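Local coordinates for trehalose monomycolate exporter MmpL3 (Mycobacterium tuberculosis, PDB 7NVH), which probably exports the mycolic acid precursor trehalose monomycolate across the mycobacterial inner membrane, as a transporter of the RND permease superfamily, at residues L454-S459 with K535-L540; G253-S258 with T675-I680; I69-Q74 with G159-A164; G579-P584 with W731-W736. One frame throughout, in Å; residues are numbered along the deposited sequence. Where two conformers were deposited one is given.

Contact 1 (L454-S459 with K535-L540); sequences LVIQTS and KGITVL
Val455 and Leu540 form an antiparallel hydrogen-bonded pair between the first and last strands of a ferredoxin-like beta-alpha-beta-beta-alpha-beta unit, the porter-type fold of RND transporters. The evidence is a two-bond ring: Val455 N donates to Leu540 O at 2.7 Å, almost straight down that carbonyl, and Leu540 N returns to Val455 O at 3.1 Å. The side chains of this pair, CB to CB 4.1 Å, point to the face on which helix 49-61, from the other half of the chain, packs through Ala53 and Leu56.

The more deeply buried side is the other face of the sheet, under helix 466-476, whose Ile472 touches both Ile456 and Val539. Ile456 holds CG2 anti to its backbone N, and this methyl lies 3.6 Å from Ile537 CG2, with Ile537 CD1 hardly farther off; the two branched chains cross at a slant. Leu454 CB meets Val539 CG1 at 4.0 Å in the same layer.

Toward 536 and 459 the pairing loosens. The chains stay near each other but leave regular strand geometry, Ser459 and Thr538 lie on the surface, and Ser459 OG stays 3.5 Å from Gly536 O without a bond between them. Thr458 turns its hydroxyl to Gln462 O instead, while its CG2 still reaches Ile537 CD1. What ties this looser end is Gln457 O, a double acceptor: Thr538 N reaches it from 40° above the carbonyl plane at 3.1 Å, whereas Thr538 OG1, 3.0 Å away, approaches within that plane.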
loop_
_atom_site.group_PDB
_atom_site.type_symbol
_atom_site.label_atom_id
_atom_site.label_comp_id
_atom_site.label_asym_id
_atom_site.label_seq_id
_atom_site.Cartn_x
_atom_site.Cartn_y
_atom_site.Cartn_z
ATOM N N LEU A 454 -30.894 0.689 6.728
ATOM C CA LEU A 454 -31.416 -0.430 7.501
ATOM C C LEU A 454 -32.071 -1.407 6.537
ATOM O O LEU A 454 -32.996 -1.032 5.811
ATOM C CB LEU A 454 -32.431 0.036 8.542
ATOM C CG LEU A 454 -32.066 1.201 9.454
ATOM C CD1 LEU A 454 -33.317 1.734 10.125
ATOM C CD2 LEU A 454 -31.048 0.769 10.489
ATOM N N VAL A 455 -31.609 -2.649 6.540
ATOM C CA VAL A 455 -32.104 -3.674 5.630
ATOM C C VAL A 455 -33.019 -4.600 6.418
ATOM O O VAL A 455 -32.555 -5.454 7.177
ATOM C CB VAL A 455 -30.955 -4.445 4.975
ATOM C CG1 VAL A 455 -31.492 -5.398 3.932
ATOM C CG2 VAL A 455 -29.978 -3.479 4.347
ATOM N N ILE A 456 -34.322 -4.440 6.223
ATOM C CA ILE A 456 -35.339 -5.239 6.891
ATOM C C ILE A 456 -35.553 -6.503 6.075
ATOM O O ILE A 456 -35.716 -6.435 4.852
ATOM C CB ILE A 456 -36.646 -4.444 7.037
ATOM C CG1 ILE A 456 -36.418 -3.216 7.915
ATOM C CG2 ILE A 456 -37.749 -5.311 7.603
ATOM C CD1 ILE A 456 -37.442 -2.132 7.712
ATOM N N GLN A 457 -35.551 -7.657 6.740
ATOM C CA GLN A 457 -35.516 -8.937 6.042
ATOM C C GLN A 457 -36.141 -10.020 6.906
ATOM O O GLN A 457 -35.556 -10.418 7.915
ATOM C CB GLN A 457 -34.076 -9.307 5.691
ATOM C CG GLN A 457 -33.925 -10.557 4.866
ATOM C CD GLN A 457 -32.483 -10.817 4.511
ATOM O OE1 GLN A 457 -31.591 -10.082 4.928
ATOM N NE2 GLN A 457 -32.243 -11.865 3.734
ATOM N N THR A 458 -37.315 -10.501 6.507
ATOM C CA THR A 458 -37.952 -11.597 7.223
ATOM C C THR A 458 -37.125 -12.867 7.104
ATOM O O THR A 458 -36.548 -13.158 6.054
ATOM C CB THR A 458 -39.355 -11.858 6.683
ATOM O OG1 THR A 458 -39.329 -11.830 5.252
ATOM C CG2 THR A 458 -40.327 -10.818 7.189
ATOM N N SER A 459 -37.075 -13.634 8.193
ATOM C CA SER A 459 -36.377 -14.913 8.175
ATOM C C SER A 459 -37.165 -15.995 7.448
ATOM O O SER A 459 -36.590 -17.025 7.085
ATOM C CB SER A 459 -36.071 -15.353 9.606
ATOM O OG SER A 459 -37.264 -15.511 10.352
ATOM N N LYS A 535 -40.790 -9.295 15.509
ATOM C CA LYS A 535 -41.089 -10.711 15.709
ATOM C C LYS A 535 -40.107 -11.644 15.015
ATOM O O LYS A 535 -39.573 -12.567 15.637
ATOM C CB LYS A 535 -42.508 -11.026 15.242
ATOM C CG LYS A 535 -42.917 -12.450 15.543
ATOM C CD LYS A 535 -42.848 -12.720 17.034
ATOM C CE LYS A 535 -43.309 -14.123 17.363
ATOM N NZ LYS A 535 -43.164 -14.427 18.809
ATOM N N GLY A 536 -39.872 -11.419 13.727
ATOM C CA GLY A 536 -39.021 -12.301 12.960
ATOM C C GLY A 536 -38.060 -11.544 12.074
ATOM O O GLY A 536 -37.187 -12.136 11.433
ATOM N N ILE A 537 -38.225 -10.222 12.030
ATOM C CA ILE A 537 -37.330 -9.381 11.255
ATOM C C ILE A 537 -35.894 -9.552 11.736
ATOM O O ILE A 537 -35.633 -9.816 12.916
ATOM C CB ILE A 537 -37.783 -7.916 11.366
ATOM C CG1 ILE A 537 -39.211 -7.772 10.851
ATOM C CG2 ILE A 537 -36.853 -6.993 10.607
ATOM C CD1 ILE A 537 -39.354 -8.157 9.405
ATOM N N THR A 538 -34.953 -9.437 10.804
ATOM C CA THR A 538 -33.532 -9.347 11.120
ATOM C C THR A 538 -32.983 -8.135 10.385
ATOM O O THR A 538 -32.854 -8.158 9.158
ATOM C CB THR A 538 -32.782 -10.615 10.716
ATOM O OG1 THR A 538 -32.890 -10.805 9.301
ATOM C CG2 THR A 538 -33.361 -11.828 11.429
ATOM N N VAL A 539 -32.653 -7.085 11.127
ATOM C CA VAL A 539 -32.224 -5.824 10.537
ATOM C C VAL A 539 -30.710 -5.832 10.386
ATOM O O VAL A 539 -29.980 -6.026 11.363
ATOM C CB VAL A 539 -32.683 -4.631 11.384
ATOM C CG1 VAL A 539 -32.429 -3.333 10.646
ATOM C CG2 VAL A 539 -34.149 -4.767 11.733
ATOM N N LEU A 540 -30.240 -5.626 9.162
ATOM C CA LEU A 540 -28.830 -5.403 8.880
ATOM C C LEU A 540 -28.624 -3.920 8.617
ATOM O O LEU A 540 -29.408 -3.303 7.890
ATOM C CB LEU A 540 -28.369 -6.215 7.672
ATOM C CG LEU A 540 -28.284 -7.733 7.803
ATOM C CD1 LEU A 540 -28.137 -8.363 6.435
ATOM C CD2 LEU A 540 -27.122 -8.119 8.686
#

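Contact 2 (G253-S258 with T675-I680); sequences GLFIVS and TAAALI
Leu254 carries its CG trans to the backbone nitrogen (chi1 -161°), and a chi2 of 63° then leaves CD2 anti to CA, extending the chain straight at the opposite helix. That single methyl makes most of the contact: Leu254 CD2 lies 3.6 Å from Ala676 CB and 3.8 Å from Ala677 CB, with Ile680 CD1 at a looser 4.4 Å. Phe255 starts off to the flank, but its chi1 of -81° swings the ring inward, so that Phe255 CE2 comes within 4.0 Å of Ala677 CB at an oblique angle.

The geometry is that of a spaced, near-antiparallel helix pair. The two short axes stay 10.4 Å apart and run 153° from each other, and only 157 Å² is buried in total; small alanines on one side receive long side chains from the other, and every contact between side chains is apolar. Ser258 OG keeps within its own helix, bonded to Phe255 O.

In the transmembrane bundle the pair joins helix 248-265 of one MMPL half to helix 671-689 of the other. Helix 176-200 closes round the leucine through Leu196 and Phe200, Asp251 borders Ala677 and Ile680, and Phe644 of helix 624-654 stacks on the Phe255 ring.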
loop_
_atom_site.group_PDB
_atom_site.type_symbol
_atom_site.label_atom_id
_atom_site.label_comp_id
_atom_site.label_asym_id
_atom_site.label_seq_id
_atom_site.Cartn_x
_atom_site.Cartn_y
_atom_site.Cartn_z
ATOM N N GLY A 253 21.169 -6.962 -4.723
ATOM C CA GLY A 253 22.226 -6.943 -5.715
ATOM C C GLY A 253 23.421 -6.131 -5.264
ATOM O O GLY A 253 24.566 -6.523 -5.491
ATOM N N LEU A 254 23.173 -4.993 -4.616
ATOM C CA LEU A 254 24.258 -4.197 -4.053
ATOM C C LEU A 254 25.110 -5.025 -3.107
ATOM O O LEU A 254 26.335 -5.092 -3.251
ATOM C CB LEU A 254 23.684 -2.986 -3.322
ATOM C CG LEU A 254 24.609 -1.803 -3.051
ATOM C CD1 LEU A 254 25.095 -1.177 -4.333
ATOM C CD2 LEU A 254 23.888 -0.781 -2.198
ATOM N N PHE A 255 24.470 -5.676 -2.136
ATOM C CA PHE A 255 25.222 -6.432 -1.141
ATOM C C PHE A 255 25.985 -7.583 -1.777
ATOM O O PHE A 255 27.164 -7.796 -1.472
ATOM C CB PHE A 255 24.291 -6.939 -0.042
ATOM C CG PHE A 255 23.971 -5.907 0.997
ATOM C CD1 PHE A 255 24.764 -5.775 2.123
ATOM C CD2 PHE A 255 22.890 -5.059 0.844
ATOM C CE1 PHE A 255 24.479 -4.824 3.078
ATOM C CE2 PHE A 255 22.601 -4.105 1.795
ATOM C CZ PHE A 255 23.394 -3.987 2.914
ATOM N N ILE A 256 25.347 -8.321 -2.686
ATOM C CA ILE A 256 26.007 -9.494 -3.250
ATOM C C ILE A 256 27.147 -9.090 -4.179
ATOM O O ILE A 256 28.228 -9.692 -4.149
ATOM C CB ILE A 256 24.978 -10.398 -3.945
ATOM C CG1 ILE A 256 24.105 -11.062 -2.884
ATOM C CG2 ILE A 256 25.669 -11.448 -4.788
ATOM C CD1 ILE A 256 22.970 -11.851 -3.432
ATOM N N VAL A 257 26.942 -8.066 -5.008
ATOM C CA VAL A 257 28.003 -7.610 -5.899
ATOM C C VAL A 257 29.166 -7.042 -5.098
ATOM O O VAL A 257 30.335 -7.286 -5.419
ATOM C CB VAL A 257 27.451 -6.586 -6.906
ATOM C CG1 VAL A 257 28.583 -5.872 -7.614
ATOM C CG2 VAL A 257 26.551 -7.272 -7.913
ATOM N N SER A 258 28.872 -6.274 -4.045
ATOM C CA SER A 258 29.937 -5.735 -3.212
ATOM C C SER A 258 30.712 -6.848 -2.527
ATOM O O SER A 258 31.941 -6.785 -2.427
ATOM C CB SER A 258 29.357 -4.773 -2.180
ATOM O OG SER A 258 28.738 -5.482 -1.124
ATOM N N THR A 675 24.780 2.486 3.508
ATOM C CA THR A 675 24.457 3.861 3.139
ATOM C C THR A 675 23.946 3.937 1.706
ATOM O O THR A 675 22.949 4.613 1.426
ATOM C CB THR A 675 25.682 4.755 3.318
ATOM O OG1 THR A 675 25.972 4.895 4.714
ATOM C CG2 THR A 675 25.438 6.128 2.721
ATOM N N ALA A 676 24.610 3.237 0.785
ATOM C CA ALA A 676 24.178 3.247 -0.607
ATOM C C ALA A 676 22.808 2.601 -0.768
ATOM O O ALA A 676 21.974 3.086 -1.538
ATOM C CB ALA A 676 25.212 2.542 -1.482
ATOM N N ALA A 677 22.559 1.499 -0.057
ATOM C CA ALA A 677 21.255 0.848 -0.140
ATOM C C ALA A 677 20.154 1.747 0.402
ATOM O O ALA A 677 19.062 1.832 -0.178
ATOM C CB ALA A 677 21.286 -0.480 0.615
ATOM N N ALA A 678 20.422 2.428 1.517
ATOM C CA ALA A 678 19.451 3.364 2.068
ATOM C C ALA A 678 19.179 4.501 1.097
ATOM O O ALA A 678 18.027 4.902 0.916
ATOM C CB ALA A 678 19.943 3.907 3.406
ATOM N N LEU A 679 20.224 5.031 0.459
ATOM C CA LEU A 679 20.020 6.085 -0.529
ATOM C C LEU A 679 19.202 5.585 -1.710
ATOM O O LEU A 679 18.344 6.306 -2.229
ATOM C CB LEU A 679 21.362 6.632 -1.008
ATOM C CG LEU A 679 22.153 7.465 -0.004
ATOM C CD1 LEU A 679 23.521 7.813 -0.562
ATOM C CD2 LEU A 679 21.384 8.722 0.352
ATOM N N ILE A 680 19.455 4.353 -2.153
ATOM C CA ILE A 680 18.733 3.807 -3.297
ATOM C C ILE A 680 17.250 3.681 -2.979
ATOM O O ILE A 680 16.386 4.108 -3.759
ATOM C CB ILE A 680 19.339 2.455 -3.713
ATOM C CG1 ILE A 680 20.568 2.679 -4.594
ATOM C CG2 ILE A 680 18.310 1.602 -4.432
ATOM C CD1 ILE A 680 21.280 1.408 -4.977
#

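Contact 3 (I69-Q74 with G159-A164); sequences IVAIFQ and GTVKLA
Val161 and Phe73 pack side by side where the first and last strands of a ferredoxin-like porter subdomain pair. From Val161, the CB already sits 4.0 Å from Phe73 CE2. Beyond it, CG2 stands anti to the backbone N, and this methyl does the rest: it hangs over one face of the Phe73 ring, 3.8 Å from the centroid and 20° off the ring normal, a CH-pi contact displaced toward the CE2 side. The same Val161 CG2 also meets Ala71 CB at 3.6 Å, so one methyl touches both the ring and the alanine two residues before it. Trp86, Val90 and Leu94 of helix 84-94 hold Phe73 further, and Leu163 CD2 adds to the layer by touching Ala71 CB at 4.1 Å.

Val70, Ile72, Lys162 and Ala164 occupy the other face of the sheet. Here helix 434-443, from the second half of the chain, supplies Phe440 against Val70 and Ile72, and Glu439 against Lys162. The side chain of Val70 also comes to about 4 Å from the bound lauryl maltose neopentyl glycol, placing this face beside the detergent pocket.

Register is fixed by two hydrogen-bonded pairs flanking the non-hydrogen-bonded pair Ala71 and Leu163. Ile72 and Lys162 exchange both backbone bonds, Ile72 N to Lys162 O being 2.8 Å long. Val70 and Ala164 do the same, and Val70 N donates to Ala164 O at 2.7 Å with an N-H...O angle of 178°.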
loop_
_atom_site.group_PDB
_atom_site.type_symbol
_atom_site.label_atom_id
_atom_site.label_comp_id
_atom_site.label_asym_id
_atom_site.label_seq_id
_atom_site.Cartn_x
_atom_site.Cartn_y
_atom_site.Cartn_z
ATOM N N ILE A 69 -21.832 9.757 -13.118
ATOM C CA ILE A 69 -21.327 10.922 -13.832
ATOM C C ILE A 69 -22.312 12.062 -13.639
ATOM O O ILE A 69 -23.516 11.887 -13.851
ATOM C CB ILE A 69 -21.137 10.650 -15.337
ATOM C CG1 ILE A 69 -20.180 9.486 -15.573
ATOM C CG2 ILE A 69 -20.631 11.892 -16.042
ATOM C CD1 ILE A 69 -20.083 9.082 -17.019
ATOM N N VAL A 70 -21.810 13.222 -13.235
ATOM C CA VAL A 70 -22.564 14.467 -13.286
ATOM C C VAL A 70 -21.757 15.460 -14.109
ATOM O O VAL A 70 -20.568 15.672 -13.848
ATOM C CB VAL A 70 -22.885 15.013 -11.881
ATOM C CG1 VAL A 70 -23.856 14.090 -11.175
ATOM C CG2 VAL A 70 -21.631 15.165 -11.052
ATOM N N ALA A 71 -22.391 16.035 -15.121
ATOM C CA ALA A 71 -21.729 16.928 -16.064
ATOM C C ALA A 71 -22.317 18.318 -15.890
ATOM O O ALA A 71 -23.491 18.542 -16.192
ATOM C CB ALA A 71 -21.901 16.429 -17.495
ATOM N N ILE A 72 -21.497 19.251 -15.423
ATOM C CA ILE A 72 -21.956 20.585 -15.062
ATOM C C ILE A 72 -21.860 21.482 -16.287
ATOM O O ILE A 72 -20.775 21.675 -16.844
ATOM C CB ILE A 72 -21.133 21.156 -13.903
ATOM C CG1 ILE A 72 -21.313 20.301 -12.653
ATOM C CG2 ILE A 72 -21.558 22.574 -13.614
ATOM C CD1 ILE A 72 -20.343 20.647 -11.559
ATOM N N PHE A 73 -22.990 22.041 -16.700
ATOM C CA PHE A 73 -23.053 22.915 -17.859
ATOM C C PHE A 73 -23.204 24.363 -17.415
ATOM O O PHE A 73 -23.882 24.651 -16.427
ATOM C CB PHE A 73 -24.209 22.512 -18.772
ATOM C CG PHE A 73 -23.997 21.200 -19.460
ATOM C CD1 PHE A 73 -24.511 20.036 -18.928
ATOM C CD2 PHE A 73 -23.268 21.130 -20.630
ATOM C CE1 PHE A 73 -24.311 18.828 -19.556
ATOM C CE2 PHE A 73 -23.065 19.926 -21.261
ATOM C CZ PHE A 73 -23.586 18.773 -20.723
ATOM N N GLN A 74 -22.564 25.269 -18.147
ATOM C CA GLN A 74 -22.516 26.677 -17.792
ATOM C C GLN A 74 -23.167 27.512 -18.886
ATOM O O GLN A 74 -23.079 27.187 -20.072
ATOM C CB GLN A 74 -21.067 27.127 -17.560
ATOM C CG GLN A 74 -20.879 28.625 -17.405
ATOM C CD GLN A 74 -19.642 28.976 -16.609
ATOM O OE1 GLN A 74 -18.794 28.124 -16.350
ATOM N NE2 GLN A 74 -19.534 30.237 -16.212
ATOM N N GLY A 159 -16.013 21.517 -24.971
ATOM C CA GLY A 159 -14.995 21.495 -23.946
ATOM C C GLY A 159 -15.341 22.268 -22.697
ATOM O O GLY A 159 -14.558 22.247 -21.739
ATOM N N THR A 160 -16.490 22.944 -22.671
ATOM C CA THR A 160 -16.878 23.735 -21.511
ATOM C C THR A 160 -17.367 22.866 -20.360
ATOM O O THR A 160 -17.248 23.265 -19.198
ATOM C CB THR A 160 -17.962 24.738 -21.909
ATOM O OG1 THR A 160 -17.571 25.413 -23.109
ATOM C CG2 THR A 160 -18.168 25.770 -20.813
ATOM N N VAL A 161 -17.905 21.684 -20.661
ATOM C CA VAL A 161 -18.511 20.856 -19.628
ATOM C C VAL A 161 -17.463 20.419 -18.608
ATOM O O VAL A 161 -16.278 20.258 -18.923
ATOM C CB VAL A 161 -19.211 19.641 -20.261
ATOM C CG1 VAL A 161 -18.197 18.597 -20.694
ATOM C CG2 VAL A 161 -20.209 19.043 -19.298
ATOM N N LYS A 162 -17.904 20.255 -17.362
ATOM C CA LYS A 162 -17.051 19.798 -16.274
ATOM C C LYS A 162 -17.636 18.517 -15.703
ATOM O O LYS A 162 -18.783 18.503 -15.247
ATOM C CB LYS A 162 -16.920 20.862 -15.184
ATOM C CG LYS A 162 -17.366 22.243 -15.614
ATOM C CD LYS A 162 -16.449 23.318 -15.056
ATOM C CE LYS A 162 -16.548 24.595 -15.870
ATOM N NZ LYS A 162 -15.422 24.723 -16.834
ATOM N N LEU A 163 -16.848 17.449 -15.722
ATOM C CA LEU A 163 -17.310 16.150 -15.264
ATOM C C LEU A 163 -16.952 15.932 -13.802
ATOM O O LEU A 163 -15.855 16.277 -13.357
ATOM C CB LEU A 163 -16.713 15.036 -16.120
ATOM C CG LEU A 163 -16.629 15.324 -17.618
ATOM C CD1 LEU A 163 -15.901 14.200 -18.330
ATOM C CD2 LEU A 163 -18.015 15.519 -18.201
ATOM N N ALA A 164 -17.892 15.355 -13.063
ATOM C CA ALA A 164 -17.686 15.001 -11.669
ATOM C C ALA A 164 -18.511 13.761 -11.373
ATOM O O ALA A 164 -19.280 13.289 -12.211
ATOM C CB ALA A 164 -18.064 16.151 -10.734
#

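Contact 4 (G579-P584 with W731-W736); sequences GSVVLP and WWAPRW
Trp731 takes Leu583 CD1 obliquely against its six-membered ring, 3.8 Å from CZ3 and 4.0 Å from CE3. The Trp732 indole is met just as obliquely by Val581, whose CB stands 4.5 Å from CE3, while the nitrogen of Pro734 lies over one face of that ring. Pro734 has a second aromatic neighbour: its CB sits 3.4 Å above the plane of the Trp736 ring, displaced toward the rim. The proline thus packs on the Trp736 indole and only skirts that of Trp732, at the N-cap of the helix that begins with Arg735.

Between the tryptophans the two chains run close. Val581 N donates to Trp732 O at 2.9 Å with an N-H...O angle of 170°. Beside this bond, the first torsion of Val581 (chi1 175°) sets CG2 next to the backbone N, where it crosses Pro734 at about a right angle, 3.6 Å from CD. Ala733 CB fits against Gly579 O and the CA of Ser580.

Trp731 is wedged deeper, against Met649, Val650 and Arg653 of helix 624-654 and Met723 of helix 694-726. Across the two segments the Val581 amide supplies the single hydrogen bond amid mostly apolar packing, so it probably fixes the alignment of the turn before helix 735-744 on the start of helix 582-607; Ser580 OG to Cys730 O and Trp731 O to Arg738 add polar ties at the turn.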
loop_
_atom_site.group_PDB
_atom_site.type_symbol
_atom_site.label_atom_id
_atom_site.label_comp_id
_atom_site.label_asym_id
_atom_site.label_seq_id
_atom_site.Cartn_x
_atom_site.Cartn_y
_atom_site.Cartn_z
ATOM N N GLY A 579 23.169 -16.850 15.159
ATOM C CA GLY A 579 23.138 -17.968 16.080
ATOM C C GLY A 579 23.190 -17.532 17.530
ATOM O O GLY A 579 24.072 -17.948 18.286
ATOM N N SER A 580 22.235 -16.694 17.924
ATOM C CA SER A 580 22.158 -16.164 19.277
ATOM C C SER A 580 20.710 -15.802 19.570
ATOM O O SER A 580 19.899 -15.625 18.660
ATOM C CB SER A 580 23.067 -14.948 19.458
ATOM O OG SER A 580 22.464 -13.787 18.921
ATOM N N VAL A 581 20.399 -15.695 20.858
ATOM C CA VAL A 581 19.037 -15.406 21.295
ATOM C C VAL A 581 18.845 -13.923 21.584
ATOM O O VAL A 581 17.780 -13.364 21.311
ATOM C CB VAL A 581 18.696 -16.269 22.524
ATOM C CG1 VAL A 581 17.338 -15.895 23.083
ATOM C CG2 VAL A 581 18.732 -17.738 22.155
ATOM N N VAL A 582 19.866 -13.268 22.137
ATOM C CA VAL A 582 19.724 -11.879 22.559
ATOM C C VAL A 582 19.578 -10.956 21.357
ATOM O O VAL A 582 18.808 -9.986 21.391
ATOM C CB VAL A 582 20.916 -11.479 23.443
ATOM C CG1 VAL A 582 20.680 -10.117 24.061
ATOM C CG2 VAL A 582 21.139 -12.526 24.517
ATOM N N LEU A 583 20.323 -11.225 20.288
ATOM C CA LEU A 583 20.262 -10.366 19.109
ATOM C C LEU A 583 18.875 -10.295 18.482
ATOM O O LEU A 583 18.482 -9.193 18.057
ATOM C CB LEU A 583 21.309 -10.817 18.084
ATOM C CG LEU A 583 22.760 -10.468 18.411
ATOM C CD1 LEU A 583 23.698 -11.107 17.405
ATOM C CD2 LEU A 583 22.947 -8.963 18.442
ATOM N N PRO A 584 18.115 -11.390 18.338
ATOM C CA PRO A 584 16.732 -11.234 17.857
ATOM C C PRO A 584 15.896 -10.300 18.711
ATOM O O PRO A 584 15.142 -9.486 18.168
ATOM C CB PRO A 584 16.180 -12.663 17.891
ATOM C CG PRO A 584 17.345 -13.546 17.854
ATOM C CD PRO A 584 18.562 -12.792 18.279
ATOM N N TRP A 731 26.190 -12.895 21.926
ATOM C CA TRP A 731 26.469 -14.031 21.060
ATOM C C TRP A 731 26.013 -15.343 21.687
ATOM O O TRP A 731 26.488 -16.416 21.312
ATOM C CB TRP A 731 27.961 -14.088 20.751
ATOM C CG TRP A 731 28.538 -12.754 20.418
ATOM C CD1 TRP A 731 29.407 -12.034 21.176
ATOM C CD2 TRP A 731 28.271 -11.966 19.255
ATOM N NE1 TRP A 731 29.712 -10.851 20.554
ATOM C CE2 TRP A 731 29.024 -10.785 19.372
ATOM C CE3 TRP A 731 27.473 -12.146 18.124
ATOM C CZ2 TRP A 731 29.004 -9.791 18.402
ATOM C CZ3 TRP A 731 27.454 -11.158 17.166
ATOM C CH2 TRP A 731 28.213 -9.995 17.309
ATOM N N TRP A 732 25.091 -15.273 22.641
ATOM C CA TRP A 732 24.722 -16.416 23.461
ATOM C C TRP A 732 23.449 -17.051 22.925
ATOM O O TRP A 732 22.418 -16.382 22.806
ATOM C CB TRP A 732 24.530 -16.003 24.918
ATOM C CG TRP A 732 24.152 -17.142 25.796
ATOM C CD1 TRP A 732 24.994 -18.032 26.387
ATOM C CD2 TRP A 732 22.828 -17.526 26.174
ATOM N NE1 TRP A 732 24.277 -18.946 27.118
ATOM C CE2 TRP A 732 22.943 -18.658 27.002
ATOM C CE3 TRP A 732 21.555 -17.024 25.894
ATOM C CZ2 TRP A 732 21.835 -19.296 27.552
ATOM C CZ3 TRP A 732 20.455 -17.659 26.441
ATOM C CH2 TRP A 732 20.602 -18.782 27.262
ATOM N N ALA A 733 23.530 -18.341 22.602
ATOM C CA ALA A 733 22.387 -19.188 22.328
ATOM C C ALA A 733 22.635 -20.494 23.066
ATOM O O ALA A 733 23.789 -20.941 23.153
ATOM C CB ALA A 733 22.195 -19.459 20.830
ATOM N N PRO A 734 21.594 -21.122 23.610
ATOM C CA PRO A 734 21.792 -22.380 24.334
ATOM C C PRO A 734 22.384 -23.448 23.429
ATOM O O PRO A 734 22.394 -23.331 22.202
ATOM C CB PRO A 734 20.378 -22.757 24.788
ATOM C CG PRO A 734 19.632 -21.477 24.788
ATOM C CD PRO A 734 20.193 -20.677 23.657
ATOM N N ARG A 735 22.903 -24.502 24.057
ATOM C CA ARG A 735 23.522 -25.567 23.279
ATOM C C ARG A 735 22.491 -26.291 22.426
ATOM O O ARG A 735 22.767 -26.637 21.272
ATOM C CB ARG A 735 24.255 -26.543 24.194
ATOM C CG ARG A 735 25.267 -27.403 23.458
ATOM C CD ARG A 735 26.127 -28.205 24.411
ATOM N NE ARG A 735 27.141 -27.377 25.055
ATOM C CZ ARG A 735 27.949 -27.804 26.018
ATOM N NH1 ARG A 735 27.861 -29.055 26.450
ATOM N NH2 ARG A 735 28.844 -26.983 26.549
ATOM N N TRP A 736 21.296 -26.530 22.971
ATOM C CA TRP A 736 20.253 -27.162 22.169
ATOM C C TRP A 736 19.814 -26.263 21.022
ATOM O O TRP A 736 19.452 -26.762 19.952
ATOM C CB TRP A 736 19.059 -27.552 23.042
ATOM C CG TRP A 736 18.349 -26.409 23.702
ATOM C CD1 TRP A 736 18.497 -25.992 24.991
ATOM C CD2 TRP A 736 17.346 -25.564 23.122
ATOM N NE1 TRP A 736 17.668 -24.929 25.245
ATOM C CE2 TRP A 736 16.950 -24.647 24.113
ATOM C CE3 TRP A 736 16.752 -25.490 21.860
ATOM C CZ2 TRP A 736 15.990 -23.667 23.882
ATOM C CZ3 TRP A 736 15.802 -24.516 21.631
ATOM C CH2 TRP A 736 15.429 -23.618 22.637
#

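Contacts 1 and 3 are counterparts: each pairs the first and last strands of a ferredoxin-like unit, one in each MMPL half, and each unit receives a helix from the opposite half of the chain. Their centres lie 41 Å apart, with the detergent pocket between the two units; Val70 of contact 3 approaches the ligand to about 4 Å, Val455 of contact 1 only to about 11 Å, side chain to ligand. Contacts 2 and 4 belong to the helical bundle, their centres 28 Å apart and their segments alternating along the chain. Contact 2 spans the two halves and encloses contact 1 in sequence, although their centres are 60 Å apart.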